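Local coordinates for protein dTDP-4-dehydrorhamnose 3,5-epimerase (Sulfolobus tokodaii, PDB 2B9U) that probably catalyses the epimerisation at C3' and C5' of dTDP-4-dehydro-6-deoxyglucose, a step in the biosynthesis of dTDP-L-rhamnose, at residues 49-54 / 125-130; 60-65 / 143-148; 95-100 / 148-153. One frame throughout, in Å; residues are numbered along the deposited sequence.

Contact 1. Residues 49-54 / 125-130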
# COMPACT_ATOMS: atom_id res chain seq x y z
N MET A 49 -6.55 -1.89 -3.93
CA MET A 49 -7.14 -0.78 -3.19
C MET A 49 -8.61 -0.63 -3.53
O MET A 49 -9.02 -0.74 -4.69
CB MET A 49 -6.40 0.54 -3.47
CG MET A 49 -6.91 1.72 -2.62
SD MET A 49 -5.97 3.25 -2.82
CE MET A 49 -7.13 4.25 -3.73
N SER A 50 -9.41 -0.37 -2.50
CA SER A 50 -10.82 -0.03 -2.70
C SER A 50 -11.16 1.22 -1.95
O SER A 50 -10.57 1.51 -0.90
CB SER A 50 -11.75 -1.17 -2.28
OG SER A 50 -11.69 -1.42 -0.89
N PHE A 51 -12.11 1.98 -2.50
CA PHE A 51 -12.75 3.05 -1.77
C PHE A 51 -14.21 2.64 -1.57
O PHE A 51 -14.90 2.26 -2.51
CB PHE A 51 -12.66 4.37 -2.52
CG PHE A 51 -13.59 5.42 -1.99
CD1 PHE A 51 -13.36 5.99 -0.72
CD2 PHE A 51 -14.69 5.84 -2.73
CE1 PHE A 51 -14.23 6.96 -0.21
CE2 PHE A 51 -15.55 6.80 -2.22
CZ PHE A 51 -15.32 7.36 -0.96
N SER A 52 -14.68 2.71 -0.33
CA SER A 52 -16.00 2.26 0.02
C SER A 52 -16.73 3.36 0.75
O SER A 52 -16.23 3.89 1.74
CB SER A 52 -15.92 0.98 0.87
OG SER A 52 -15.12 -0.01 0.22
N ARG A 53 -17.91 3.72 0.26
CA ARG A 53 -18.78 4.69 0.92
C ARG A 53 -19.33 4.06 2.18
O ARG A 53 -19.43 2.84 2.25
CB ARG A 53 -19.92 5.10 -0.02
CG ARG A 53 -19.42 5.93 -1.19
CD ARG A 53 -20.43 6.05 -2.31
NE ARG A 53 -19.88 6.86 -3.40
CZ ARG A 53 -20.57 7.31 -4.45
NH1 ARG A 53 -21.87 7.06 -4.56
NH2 ARG A 53 -19.95 8.03 -5.38
N LYS A 54 -19.68 4.88 3.16
CA LYS A 54 -20.24 4.39 4.42
C LYS A 54 -21.40 3.41 4.22
O LYS A 54 -22.32 3.66 3.44
CB LYS A 54 -20.68 5.57 5.29
CG LYS A 54 -21.33 5.21 6.62
CD LYS A 54 -21.61 6.46 7.47
CE LYS A 54 -22.45 6.13 8.70
NZ LYS A 54 -22.83 7.34 9.52
N ASP A 125 -16.76 6.51 5.09
CA ASP A 125 -16.12 6.46 3.78
C ASP A 125 -14.68 6.06 4.03
O ASP A 125 -13.99 6.73 4.80
CB ASP A 125 -16.14 7.83 3.10
CG ASP A 125 -17.47 8.16 2.43
OD1 ASP A 125 -18.47 7.44 2.65
OD2 ASP A 125 -17.51 9.16 1.68
N SER A 126 -14.24 4.96 3.40
CA SER A 126 -12.95 4.33 3.72
C SER A 126 -12.12 3.88 2.52
O SER A 126 -12.66 3.35 1.54
CB SER A 126 -13.15 3.09 4.60
OG SER A 126 -13.75 3.42 5.82
N ILE A 127 -10.81 4.08 2.64
CA ILE A 127 -9.83 3.50 1.74
C ILE A 127 -9.18 2.31 2.42
O ILE A 127 -8.55 2.43 3.49
CB ILE A 127 -8.73 4.51 1.33
CG1 ILE A 127 -9.36 5.68 0.56
CG2 ILE A 127 -7.66 3.83 0.47
CD1 ILE A 127 -8.51 6.94 0.61
N VAL A 128 -9.33 1.17 1.77
CA VAL A 128 -8.74 -0.07 2.23
C VAL A 128 -7.67 -0.47 1.22
O VAL A 128 -7.88 -0.40 0.00
CB VAL A 128 -9.84 -1.16 2.40
CG1 VAL A 128 -9.27 -2.51 2.79
CG2 VAL A 128 -10.84 -0.71 3.44
N ILE A 129 -6.51 -0.85 1.76
CA ILE A 129 -5.40 -1.44 1.00
C ILE A 129 -5.32 -2.91 1.37
O ILE A 129 -5.38 -3.28 2.55
CB ILE A 129 -4.04 -0.76 1.34
CG1 ILE A 129 -4.15 0.76 1.21
CG2 ILE A 129 -2.89 -1.35 0.48
CD1 ILE A 129 -3.81 1.35 -0.11
N TYR A 130 -5.20 -3.76 0.35
CA TYR A 130 -5.04 -5.19 0.57
C TYR A 130 -3.65 -5.62 0.11
O TYR A 130 -3.35 -5.54 -1.09
CB TYR A 130 -6.09 -5.99 -0.23
CG TYR A 130 -7.52 -5.47 -0.27
CD1 TYR A 130 -7.85 -4.26 -0.91
CD2 TYR A 130 -8.57 -6.22 0.27
CE1 TYR A 130 -9.18 -3.82 -0.98
CE2 TYR A 130 -9.90 -5.79 0.20
CZ TYR A 130 -10.20 -4.58 -0.42
OH TYR A 130 -11.50 -4.15 -0.49
O HOH W 1 -12.75 0.40 0.81
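Residues 49-52 and 126-130 run antiparallel as neighbouring strands of the flattened cupin (jelly-roll) barrel, their axes 4.8 Å apart at closest. Ser50 and Ser52 form hydrogen-bonded pairs with Val128 and Ser126, alternating with the non-hydrogen-bonded pairs Met49-Ile129 and Phe51-Ile127. Beyond the ladder the backbone N of Lys54 donates to Asp125 OD1 (2.9 Å), so a carboxylate takes over where the strand ends. Replacing this aspartate by an alanine removes the acceptor and is likely to leave the turn at Arg53 and Lys54 freer to move. The other carboxylate oxygen, OD2, lies at the edge of the Phe51 ring, 3.9 Å from CZ, with the two planes almost perpendicular (87°). On the same face of the sheet the Met49 chain bends at chi3, and its SD sits 3.7 Å from Ile127 CG2 and 4.0 Å from Ile129 CD1. Met49, Ser50 and Phe51 also pair with a strand of the second subunit. The opposite face is polar at Ser50, whose OG, tucked between the backbone N and the carbonyl carbon (chi1 65°), comes to the edge of the Tyr130 ring, 2.8 Å from its OH in a hydrogen bond; a water 2.7 Å from Ser50 OG also donates to Ser126 O.

Contact 2. Residues 60-65 / 143-148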
# COMPACT_ATOMS: atom_id res chain seq x y z
N LEU A 60 -18.06 -12.28 1.58
CA LEU A 60 -16.82 -12.65 2.28
C LEU A 60 -16.01 -13.53 1.32
O LEU A 60 -16.40 -14.66 1.01
CB LEU A 60 -17.14 -13.37 3.60
CG LEU A 60 -18.23 -12.77 4.52
CD1 LEU A 60 -18.52 -13.66 5.75
CD2 LEU A 60 -17.86 -11.38 4.97
N HIS A 61 -14.89 -12.99 0.84
CA HIS A 61 -14.16 -13.59 -0.28
C HIS A 61 -12.96 -14.41 0.10
O HIS A 61 -12.25 -14.11 1.07
CB HIS A 61 -13.69 -12.50 -1.24
CG HIS A 61 -14.77 -11.59 -1.71
ND1 HIS A 61 -14.62 -10.22 -1.76
CD2 HIS A 61 -16.02 -11.84 -2.16
CE1 HIS A 61 -15.72 -9.67 -2.23
NE2 HIS A 61 -16.59 -10.63 -2.49
N TYR A 62 -12.72 -15.46 -0.69
CA TYR A 62 -11.51 -16.28 -0.63
C TYR A 62 -11.24 -16.92 -2.00
O TYR A 62 -12.15 -17.09 -2.80
CB TYR A 62 -11.61 -17.35 0.47
CG TYR A 62 -12.85 -18.21 0.40
CD1 TYR A 62 -14.09 -17.72 0.83
CD2 TYR A 62 -12.80 -19.52 -0.09
CE1 TYR A 62 -15.23 -18.50 0.77
CE2 TYR A 62 -13.96 -20.30 -0.16
CZ TYR A 62 -15.16 -19.77 0.28
OH TYR A 62 -16.31 -20.52 0.22
N GLN A 63 -9.98 -17.24 -2.27
CA GLN A 63 -9.63 -18.05 -3.43
C GLN A 63 -9.30 -19.46 -2.97
O GLN A 63 -8.55 -19.65 -2.02
CB GLN A 63 -8.47 -17.42 -4.21
CG GLN A 63 -8.94 -16.59 -5.42
CD GLN A 63 -7.86 -15.75 -6.10
OE1 GLN A 63 -8.18 -14.74 -6.73
NE2 GLN A 63 -6.59 -16.16 -5.97
N ARG A 64 -9.87 -20.46 -3.65
CA ARG A 64 -9.64 -21.85 -3.27
C ARG A 64 -8.27 -22.34 -3.72
O ARG A 64 -7.66 -21.78 -4.63
CB ARG A 64 -10.77 -22.77 -3.78
CG ARG A 64 -11.11 -22.58 -5.25
CD ARG A 64 -12.04 -23.66 -5.80
NE ARG A 64 -12.18 -23.57 -7.25
CZ ARG A 64 -11.28 -24.00 -8.14
NH1 ARG A 64 -10.15 -24.59 -7.75
NH2 ARG A 64 -11.53 -23.86 -9.44
N THR A 65 -7.78 -23.38 -3.05
CA THR A 65 -6.56 -24.10 -3.42
C THR A 65 -6.64 -24.53 -4.90
O THR A 65 -7.69 -24.98 -5.35
CB THR A 65 -6.36 -25.27 -2.41
OG1 THR A 65 -5.51 -24.82 -1.34
CG2 THR A 65 -5.76 -26.51 -3.05
N ARG A 143 -14.23 -17.77 -4.70
CA ARG A 143 -15.43 -18.26 -4.01
C ARG A 143 -15.82 -17.26 -2.90
O ARG A 143 -15.00 -16.46 -2.46
CB ARG A 143 -15.18 -19.65 -3.39
CG ARG A 143 -14.97 -20.82 -4.37
CD ARG A 143 -16.20 -21.06 -5.29
NE ARG A 143 -16.15 -22.36 -5.98
CZ ARG A 143 -15.40 -22.62 -7.05
NH1 ARG A 143 -14.62 -21.69 -7.59
NH2 ARG A 143 -15.44 -23.84 -7.60
N CYS A 144 -17.08 -17.33 -2.46
CA CYS A 144 -17.53 -16.50 -1.36
C CYS A 144 -18.61 -17.16 -0.53
O CYS A 144 -19.29 -18.10 -0.99
CB CYS A 144 -17.99 -15.12 -1.85
SG CYS A 144 -19.31 -15.18 -3.07
N ILE A 145 -18.77 -16.67 0.70
CA ILE A 145 -19.91 -17.01 1.55
C ILE A 145 -20.63 -15.71 1.88
O ILE A 145 -20.01 -14.65 1.89
CB ILE A 145 -19.49 -17.79 2.82
CG1 ILE A 145 -18.56 -16.96 3.72
CG2 ILE A 145 -18.82 -19.13 2.42
CD1 ILE A 145 -18.51 -17.40 5.16
N SER A 146 -21.93 -15.79 2.14
CA SER A 146 -22.78 -14.62 2.32
C SER A 146 -22.36 -13.71 3.48
O SER A 146 -22.04 -14.19 4.59
CB SER A 146 -24.25 -15.05 2.49
OG SER A 146 -25.10 -13.95 2.75
N TYR A 147 -22.37 -12.41 3.20
CA TYR A 147 -22.20 -11.33 4.18
C TYR A 147 -23.17 -11.50 5.37
O TYR A 147 -22.86 -11.09 6.49
CB TYR A 147 -22.47 -9.97 3.50
CG TYR A 147 -23.96 -9.71 3.43
CD1 TYR A 147 -24.74 -10.36 2.48
CD2 TYR A 147 -24.60 -8.89 4.37
CE1 TYR A 147 -26.12 -10.18 2.43
CE2 TYR A 147 -25.99 -8.70 4.33
CZ TYR A 147 -26.74 -9.36 3.35
OH TYR A 147 -28.11 -9.22 3.29
N SER A 148 -24.36 -12.06 5.11
CA SER A 148 -25.42 -12.23 6.12
C SER A 148 -25.02 -13.17 7.25
O SER A 148 -25.75 -13.30 8.24
CB SER A 148 -26.70 -12.74 5.47
OG SER A 148 -26.54 -14.04 4.92
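Arg143 pairs with Tyr62 through two backbone bonds, its N reaching Tyr62 O at 2.9 Å and its O accepting from Tyr62 N. Its CB lies over one face of the Tyr62 ring, 3.5 Å from CE2. From there the side chain bends at chi2 (-61°) and swings its guanidinium toward Arg64. The two cationic groups stand nearly perpendicular, 85° between planes: Arg64 NE comes over a face of the Arg143 guanidinium, 3.1 Å from NH1, while the Arg64 group itself is met at its edge. Both atoms are donors, so no hydrogen bond joins them, and the closeness of like charges is probably unfavourable unless offset by other groups; Arg143 NH1 has a weak bond to Pro140 O. Cys144 follows, opposite His61 in a non-hydrogen-bonded pair, with its CB at the edge of the imidazole, 3.8 Å from CD2. Its SG forms the disulfide with Cys166, while His61 NE2 is bonded to Asp163 OD1. This short strand, 142-144, lies at one border of a five-stranded antiparallel sheet of the cupin jelly roll, next to strand 57-63. Although Ile145 lies past the strand, it continues the pairing, its N donating to Leu60 O and its O accepting from Leu60 N, each at 3.1 Å. Its branches divide the neighbours: CG2 meets Tyr62 OH at 3.6 Å, whereas CD1 touches Leu60 CD1 at 3.8 Å. The Tyr62 hydroxyl itself is hydrogen-bonded to Glu173 O, and Ala117 and Val85 of the same sheet pack against Ile145. At Ser146 the chain leaves the ladder, and its carbonyl oxygen lies 3.7 Å from Leu60 CD1. The next residue, Tyr147, brings its CA near Leu60 CG as the chain enters a 3-10 turn, and Ser146 OG is hydrogen-bonded to Ser148 OG across that turn.

Contact 3. Residues 95-100 / 148-153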
# COMPACT_ATOMS: atom_id res chain seq x y z
N GLY A 95 -16.32 -22.05 10.71
CA GLY A 95 -17.47 -21.21 10.97
C GLY A 95 -17.23 -20.15 12.03
O GLY A 95 -18.07 -19.29 12.23
N LYS A 96 -16.09 -20.22 12.72
CA LYS A 96 -15.73 -19.19 13.70
C LYS A 96 -15.06 -18.01 13.00
O LYS A 96 -14.54 -18.13 11.88
CB LYS A 96 -14.81 -19.75 14.79
CG LYS A 96 -15.40 -20.92 15.60
CD LYS A 96 -16.44 -20.48 16.62
CE LYS A 96 -17.05 -21.68 17.35
NZ LYS A 96 -16.00 -22.69 17.75
N TYR A 97 -15.08 -16.86 13.65
CA TYR A 97 -14.63 -15.64 12.99
C TYR A 97 -13.95 -14.66 13.93
O TYR A 97 -14.20 -14.66 15.14
CB TYR A 97 -15.79 -14.96 12.25
CG TYR A 97 -16.93 -14.53 13.15
CD1 TYR A 97 -16.86 -13.34 13.87
CD2 TYR A 97 -18.08 -15.31 13.29
CE1 TYR A 97 -17.89 -12.94 14.70
CE2 TYR A 97 -19.12 -14.92 14.12
CZ TYR A 97 -19.02 -13.72 14.82
OH TYR A 97 -20.03 -13.30 15.65
N VAL A 98 -13.08 -13.84 13.35
CA VAL A 98 -12.44 -12.74 14.06
C VAL A 98 -12.98 -11.42 13.50
O VAL A 98 -13.14 -11.26 12.28
CB VAL A 98 -10.87 -12.81 13.95
CG1 VAL A 98 -10.21 -11.57 14.54
CG2 VAL A 98 -10.34 -14.06 14.64
N LYS A 99 -13.29 -10.50 14.41
CA LYS A 99 -13.70 -9.13 14.08
C LYS A 99 -12.65 -8.18 14.63
O LYS A 99 -12.09 -8.41 15.71
CB LYS A 99 -15.05 -8.80 14.71
CG LYS A 99 -16.22 -9.55 14.15
CD LYS A 99 -17.52 -8.92 14.61
CE LYS A 99 -18.73 -9.63 14.08
NZ LYS A 99 -19.99 -8.99 14.58
N ALA A 100 -12.36 -7.13 13.87
CA ALA A 100 -11.43 -6.08 14.28
C ALA A 100 -11.75 -4.79 13.53
O ALA A 100 -11.96 -4.81 12.30
CB ALA A 100 -9.97 -6.49 14.01
N SER A 148 -24.36 -12.06 5.11
CA SER A 148 -25.42 -12.23 6.12
C SER A 148 -25.02 -13.17 7.25
O SER A 148 -25.75 -13.30 8.24
CB SER A 148 -26.70 -12.74 5.47
OG SER A 148 -26.54 -14.04 4.92
N TYR A 149 -23.89 -13.85 7.08
CA TYR A 149 -23.32 -14.69 8.13
C TYR A 149 -22.96 -13.86 9.35
O TYR A 149 -22.92 -14.37 10.47
CB TYR A 149 -22.08 -15.40 7.60
CG TYR A 149 -21.58 -16.48 8.51
CD1 TYR A 149 -22.27 -17.69 8.64
CD2 TYR A 149 -20.41 -16.29 9.26
CE1 TYR A 149 -21.81 -18.68 9.49
CE2 TYR A 149 -19.94 -17.28 10.10
CZ TYR A 149 -20.64 -18.46 10.21
OH TYR A 149 -20.16 -19.43 11.04
N ILE A 150 -22.76 -12.56 9.12
CA ILE A 150 -22.25 -11.64 10.11
C ILE A 150 -23.31 -10.61 10.41
O ILE A 150 -24.09 -10.23 9.54
CB ILE A 150 -20.96 -10.93 9.56
CG1 ILE A 150 -19.83 -11.95 9.32
CG2 ILE A 150 -20.51 -9.78 10.46
CD1 ILE A 150 -19.29 -12.65 10.59
N ASP A 151 -23.34 -10.16 11.67
CA ASP A 151 -24.22 -9.09 12.09
C ASP A 151 -23.42 -7.78 12.00
O ASP A 151 -22.52 -7.54 12.78
CB ASP A 151 -24.71 -9.39 13.52
CG ASP A 151 -25.74 -8.39 14.03
OD1 ASP A 151 -26.37 -7.68 13.23
OD2 ASP A 151 -25.92 -8.33 15.26
N TRP A 152 -23.74 -6.98 10.98
CA TRP A 152 -23.05 -5.74 10.67
C TRP A 152 -23.75 -4.58 11.36
O TRP A 152 -24.98 -4.60 11.48
CB TRP A 152 -23.06 -5.51 9.15
CG TRP A 152 -22.38 -6.62 8.35
CD1 TRP A 152 -22.99 -7.58 7.59
CD2 TRP A 152 -20.98 -6.87 8.26
NE1 TRP A 152 -22.06 -8.41 7.03
CE2 TRP A 152 -20.81 -7.99 7.41
CE3 TRP A 152 -19.84 -6.25 8.79
CZ2 TRP A 152 -19.55 -8.51 7.09
CZ3 TRP A 152 -18.59 -6.76 8.47
CH2 TRP A 152 -18.45 -7.89 7.64
N PRO A 153 -22.99 -3.56 11.82
CA PRO A 153 -23.61 -2.46 12.59
C PRO A 153 -24.44 -1.43 11.80
O PRO A 153 -25.39 -0.86 12.35
CB PRO A 153 -22.42 -1.79 13.29
CG PRO A 153 -21.25 -2.10 12.43
CD PRO A 153 -21.53 -3.39 11.69
O HOH W 2 -21.78 -11.33 13.91
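Water 2 bridges the two segments: it accepts from Lys99 NZ and from the backbone N of Asp151, both at 3.0 Å, and is also hydrogen-bonded to Tyr97 OH. Lys99 reaches it with a chain extended beyond CG, which carries CE past Ile150 CG2 at 4.0 Å before the ammonium adds a weak bond to Asp151 O. Between Lys99 and Tyr149, Ile150 presents its CD1 to the face of the Tyr97 ring. This CH-pi contact is centred: Ile150 CD1 is 3.9 Å from the centroid of the Tyr97 ring and only 10° off its normal. Tyr97 and Lys99 stand on strand 97-103, an outermost strand of the five-stranded sheet in the cupin jelly roll, and the loop after strand 142-144 runs alongside, meeting their side chains; Ile150 also packs on Val83 of the adjoining strand 79-86. At the other end of the contact, Tyr149 sends its ring toward Gly95 with CG turned opposite the backbone N (chi1 -169°), and the Gly95 carbonyl oxygen lies in the ring plane at the edge. Tyr149 OH donates to that oxygen, although the modelled separation of 2.4 Å is very short and its exact value doubtful. Just beside this bond the two tyrosine rings meet obliquely, Tyr149 CE2 lying 4.2 Å from Tyr97 CD2.

Overall arrangement
Contacts 2 and 3 are neighbours, their centres about 13 Å apart, and share Ser148: the chain that leaves the ladder of contact 2 goes on over the face of the same sheet to meet side chains of strand 97-103 at its other border. Trp152 ties them together, its NE1 2.9 Å from Tyr147 O in a probable hydrogen bond and its CZ2 4.0 Å from Leu60 CD2. Contact 1 belongs to the other sheet and stands about 19 Å, centre to centre, from each. Tyr137, predicted to stack on the substrate's thymidine ring, has its side chain about 10 Å from that of His61 in contact 2 and about 11 Å from that of Tyr130 in contact 1; contact 3 lies away from this site.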